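Local atomic coordinates of succinate-semialdehyde dehydrogenase (Synechococcus sp., PDB entry 4ITA), a protein that probably catalyses the oxidation of succinic semialdehyde to succinate, using NADP as cofactor, as a member of the aldehyde dehydrogenase family. Residues A68-Q80 with P296-T308. Numbering follows the deposited sequence.
Sequences AEIMTTEMGKTHQ and PMAPETDIGPLAT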
loop_
_atom_site.group_PDB
_atom_site.type_symbol
_atom_site.label_atom_id
_atom_site.label_comp_id
_atom_site.label_asym_id
_atom_site.label_seq_id
_atom_site.Cartn_x
_atom_site.Cartn_y
_atom_site.Cartn_z
ATOM N N ALA A 68 10.518 12.079 29.159
ATOM C CA ALA A 68 10.364 10.739 29.712
ATOM C C ALA A 68 9.401 10.728 30.895
ATOM O O ALA A 68 8.613 9.795 31.052
ATOM C CB ALA A 68 11.718 10.183 30.116
ATOM N N GLU A 69 9.447 11.767 31.723
ATOM C CA GLU A 69 8.560 11.836 32.881
ATOM C C GLU A 69 7.105 11.908 32.448
ATOM O O GLU A 69 6.216 11.349 33.103
ATOM C CB GLU A 69 8.907 13.033 33.772
ATOM C CG GLU A 69 8.112 13.077 35.067
ATOM C CD GLU A 69 8.568 14.182 36.002
ATOM O OE1 GLU A 69 9.228 15.130 35.529
ATOM O OE2 GLU A 69 8.263 14.096 37.209
ATOM N N ILE A 70 6.846 12.588 31.333
ATOM C CA ILE A 70 5.479 12.671 30.826
ATOM C C ILE A 70 5.006 11.276 30.426
ATOM O O ILE A 70 3.899 10.868 30.789
ATOM C CB ILE A 70 5.350 13.623 29.620
ATOM C CG1 ILE A 70 5.849 15.028 29.973
ATOM C CG2 ILE A 70 3.905 13.686 29.147
ATOM C CD1 ILE A 70 5.908 15.954 28.768
ATOM N N MET A 71 5.850 10.550 29.689
ATOM C CA MET A 71 5.525 9.188 29.249
ATOM C C MET A 71 5.234 8.280 30.438
ATOM O O MET A 71 4.213 7.590 30.478
ATOM C CB MET A 71 6.662 8.582 28.410
ATOM C CG MET A 71 6.987 9.319 27.100
ATOM S SD MET A 71 8.234 8.479 26.068
ATOM C CE MET A 71 9.453 9.794 25.862
ATOM N N THR A 72 6.141 8.269 31.407
ATOM C CA THR A 72 5.985 7.432 32.594
ATOM C C THR A 72 4.721 7.772 33.376
ATOM O O THR A 72 3.988 6.880 33.797
ATOM C CB THR A 72 7.223 7.554 33.493
ATOM O OG1 THR A 72 8.364 7.081 32.771
ATOM C CG2 THR A 72 7.057 6.745 34.776
ATOM N N THR A 73 4.455 9.061 33.554
ATOM C CA THR A 73 3.273 9.487 34.283
ATOM C C THR A 73 1.991 9.009 33.608
ATOM O O THR A 73 1.067 8.541 34.273
ATOM C CB THR A 73 3.231 11.016 34.406
ATOM O OG1 THR A 73 4.368 11.453 35.159
ATOM C CG2 THR A 73 1.951 11.483 35.090
ATOM N N GLU A 74 1.928 9.129 32.285
ATOM C CA GLU A 74 0.697 8.794 31.577
ATOM C C GLU A 74 0.486 7.304 31.338
ATOM O O GLU A 74 -0.643 6.828 31.411
ATOM C CB GLU A 74 0.598 9.542 30.244
ATOM C CG GLU A 74 0.475 11.051 30.392
ATOM C CD GLU A 74 -0.086 11.714 29.152
ATOM O OE1 GLU A 74 0.533 11.578 28.069
ATOM O OE2 GLU A 74 -1.146 12.369 29.269
ATOM N N MET A 75 1.553 6.567 31.034
ATOM C CA MET A 75 1.364 5.185 30.603
ATOM C C MET A 75 2.245 4.138 31.286
ATOM O O MET A 75 2.180 2.961 30.942
ATOM C CB MET A 75 1.383 5.074 29.073
ATOM C CG MET A 75 2.579 5.728 28.380
ATOM S SD MET A 75 4.184 4.893 28.637
ATOM C CE MET A 75 3.827 3.263 27.938
ATOM N N GLY A 76 3.058 4.566 32.249
ATOM C CA GLY A 76 3.662 3.641 33.202
ATOM C C GLY A 76 4.952 2.926 32.836
ATOM O O GLY A 76 5.457 2.133 33.633
ATOM N N LYS A 77 5.505 3.176 31.653
ATOM C CA LYS A 77 6.800 2.572 31.330
ATOM C C LYS A 77 7.885 3.179 32.223
ATOM O O LYS A 77 7.728 4.301 32.711
ATOM C CB LYS A 77 7.150 2.737 29.844
ATOM C CG LYS A 77 7.680 4.107 29.459
ATOM C CD LYS A 77 7.851 4.224 27.946
ATOM C CE LYS A 77 9.065 3.464 27.480
ATOM N NZ LYS A 77 8.939 3.028 26.054
ATOM N N THR A 78 8.973 2.450 32.458
ATOM C CA THR A 78 10.002 2.979 33.346
ATOM C C THR A 78 10.568 4.283 32.795
ATOM O O THR A 78 10.671 4.474 31.574
ATOM C CB THR A 78 11.163 2.001 33.572
ATOM O OG1 THR A 78 11.862 1.789 32.338
ATOM C CG2 THR A 78 10.656 0.673 34.125
ATOM N N HIS A 79 10.920 5.190 33.697
ATOM C CA HIS A 79 11.501 6.462 33.302
ATOM C C HIS A 79 12.776 6.242 32.487
ATOM O O HIS A 79 13.026 6.943 31.500
ATOM C CB HIS A 79 11.781 7.311 34.542
ATOM C CG HIS A 79 12.264 8.693 34.235
ATOM N ND1 HIS A 79 13.513 9.138 34.601
ATOM C CD2 HIS A 79 11.663 9.727 33.600
ATOM C CE1 HIS A 79 13.665 10.392 34.204
ATOM N NE2 HIS A 79 12.555 10.773 33.600
ATOM N N GLN A 80 13.573 5.255 32.874
ATOM C CA GLN A 80 14.798 4.964 32.146
ATOM C C GLN A 80 14.530 4.508 30.713
ATOM O O GLN A 80 15.223 4.931 29.787
ATOM C CB GLN A 80 15.661 3.950 32.903
ATOM C CG GLN A 80 16.206 4.487 34.225
ATOM C CD GLN A 80 17.006 5.777 34.067
ATOM O OE1 GLN A 80 16.753 6.767 34.757
ATOM N NE2 GLN A 80 17.980 5.766 33.168
ATOM N N PRO A 296 7.660 3.143 38.404
ATOM C CA PRO A 296 8.478 3.260 37.192
ATOM C C PRO A 296 9.390 4.495 37.175
ATOM O O PRO A 296 10.347 4.533 36.403
ATOM C CB PRO A 296 7.433 3.314 36.069
ATOM C CG PRO A 296 6.192 3.838 36.725
ATOM C CD PRO A 296 6.219 3.230 38.111
ATOM N N MET A 297 9.122 5.475 38.033
ATOM C CA MET A 297 10.022 6.625 38.130
ATOM C C MET A 297 11.352 6.291 38.810
ATOM O O MET A 297 12.340 6.995 38.613
ATOM C CB MET A 297 9.350 7.805 38.837
ATOM C CG MET A 297 8.369 8.591 37.973
ATOM S SD MET A 297 9.033 9.394 36.470
ATOM C CE MET A 297 10.370 10.395 37.121
ATOM N N ALA A 298 11.390 5.211 39.592
ATOM C CA ALA A 298 12.623 4.793 40.255
ATOM C C ALA A 298 13.562 4.104 39.269
ATOM O O ALA A 298 13.149 3.200 38.554
ATOM C CB ALA A 298 12.308 3.876 41.421
ATOM N N PRO A 299 14.840 4.519 39.230
ATOM C CA PRO A 299 15.759 3.992 38.211
ATOM C C PRO A 299 16.036 2.490 38.318
ATOM O O PRO A 299 16.440 1.865 37.336
ATOM C CB PRO A 299 17.047 4.793 38.449
ATOM C CG PRO A 299 16.931 5.308 39.852
ATOM C CD PRO A 299 15.469 5.567 40.054
ATOM N N GLU A 300 15.803 1.918 39.491
ATOM C CA GLU A 300 16.062 0.497 39.708
ATOM C C GLU A 300 14.896 -0.397 39.266
ATOM O O GLU A 300 15.023 -1.618 39.208
ATOM C CB GLU A 300 16.360 0.247 41.186
ATOM C CG GLU A 300 15.180 0.547 42.105
ATOM C CD GLU A 300 15.158 1.977 42.623
ATOM O OE1 GLU A 300 14.329 2.267 43.514
ATOM O OE2 GLU A 300 15.972 2.803 42.153
ATOM N N THR A 301 13.756 0.209 38.957
ATOM C CA THR A 301 12.574 -0.562 38.582
ATOM C C THR A 301 12.715 -1.219 37.208
ATOM O O THR A 301 13.108 -0.567 36.240
ATOM C CB THR A 301 11.318 0.326 38.612
ATOM O OG1 THR A 301 11.110 0.788 39.951
ATOM C CG2 THR A 301 10.087 -0.443 38.142
ATOM N N ASP A 302 12.407 -2.512 37.132
ATOM C CA ASP A 302 12.322 -3.213 35.849
ATOM C C ASP A 302 10.907 -3.186 35.285
ATOM O O ASP A 302 10.706 -2.949 34.097
ATOM C CB ASP A 302 12.739 -4.679 36.005
ATOM C CG ASP A 302 14.212 -4.841 36.293
ATOM O OD1 ASP A 302 15.035 -4.337 35.507
ATOM O OD2 ASP A 302 14.546 -5.468 37.319
ATOM N N ILE A 303 9.935 -3.446 36.149
ATOM C CA ILE A 303 8.549 -3.614 35.743
ATOM C C ILE A 303 7.658 -2.595 36.456
ATOM O O ILE A 303 7.497 -2.659 37.675
ATOM C CB ILE A 303 8.023 -5.030 36.113
ATOM C CG1 ILE A 303 8.953 -6.132 35.590
ATOM C CG2 ILE A 303 6.593 -5.224 35.620
ATOM C CD1 ILE A 303 9.035 -6.214 34.081
ATOM N N GLY A 304 7.107 -1.648 35.701
ATOM C CA GLY A 304 6.067 -0.770 36.215
ATOM C C GLY A 304 4.694 -1.390 36.011
ATOM O O GLY A 304 4.581 -2.553 35.626
ATOM N N PRO A 305 3.634 -0.613 36.252
ATOM C CA PRO A 305 2.275 -1.114 36.047
ATOM C C PRO A 305 1.966 -1.221 34.556
ATOM O O PRO A 305 2.604 -0.539 33.752
ATOM C CB PRO A 305 1.408 -0.005 36.660
ATOM C CG PRO A 305 2.214 1.247 36.404
ATOM C CD PRO A 305 3.655 0.826 36.580
ATOM N N LEU A 306 1.003 -2.058 34.196
ATOM C CA LEU A 306 0.442 -2.017 32.853
ATOM C C LEU A 306 -0.250 -0.671 32.653
ATOM O O LEU A 306 -0.600 0.006 33.622
ATOM C CB LEU A 306 -0.539 -3.168 32.650
ATOM C CG LEU A 306 0.079 -4.555 32.839
ATOM C CD1 LEU A 306 -0.987 -5.618 32.669
ATOM C CD2 LEU A 306 1.231 -4.778 31.859
ATOM N N ALA A 307 -0.468 -0.280 31.407
ATOM C CA ALA A 307 -0.862 1.104 31.147
ATOM C C ALA A 307 -2.286 1.442 31.557
ATOM O O ALA A 307 -2.575 2.592 31.881
ATOM C CB ALA A 307 -0.653 1.455 29.703
ATOM N N THR A 308 -3.189 0.467 31.499
ATOM C CA THR A 308 -4.604 0.738 31.753
ATOM C C THR A 308 -5.260 -0.392 32.529
ATOM O O THR A 308 -4.768 -1.521 32.540
ATOM C CB THR A 308 -5.420 0.926 30.444
ATOM O OG1 THR A 308 -5.631 -0.345 29.822
ATOM C CG2 THR A 308 -4.728 1.878 29.460
HETATM O O HOH W 1 -2.342 4.901 30.598
HETATM O O HOH W 2 3.007 0.450 31.337
HETATM O O HOH W 3 14.568 7.400 36.736
HETATM O O HOH W 4 13.231 4.099 35.627
#
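H79 N donates to P296 O at 2.8 Å, a nearly straight bond (173°) that comes in above the carbonyl plane. It ties the first turn of helix 79-103 to loop 296-308. T78, at the N-cap position of that helix, lays CG2 3.5 Å from T301 O, and P296 CB rests 3.4 Å from G76 O.

Beside this lies a small apolar cluster. M297 curls its CE over one face of the H79 imidazole, a CH-pi contact 3.9 Å from CE to the ring centroid, while SD lies obliquely and also touches T72 CG2. H79 turns CG anti to its own N (chi1 -175°), swinging the ring over to meet that methyl; S65 holds NE2. With an alanine here, the M297 methyl would probably lose the surface it rests on and S65 its imidazole partner. T72 CG2 also meets P296 CG at 3.6 Å.

One water joins H79 ND1, Q80 OE1 and M297 O; another donates to M75 O and P305 O, a third to E74 O and A307 O. A307 CB lies about 8 Å from the bound NADPH.

The loop, running from helix 274-289 to helix 309-325, lines the bend between helices 64-75 and 79-103, where N260 bonds both G76 O and G304 N.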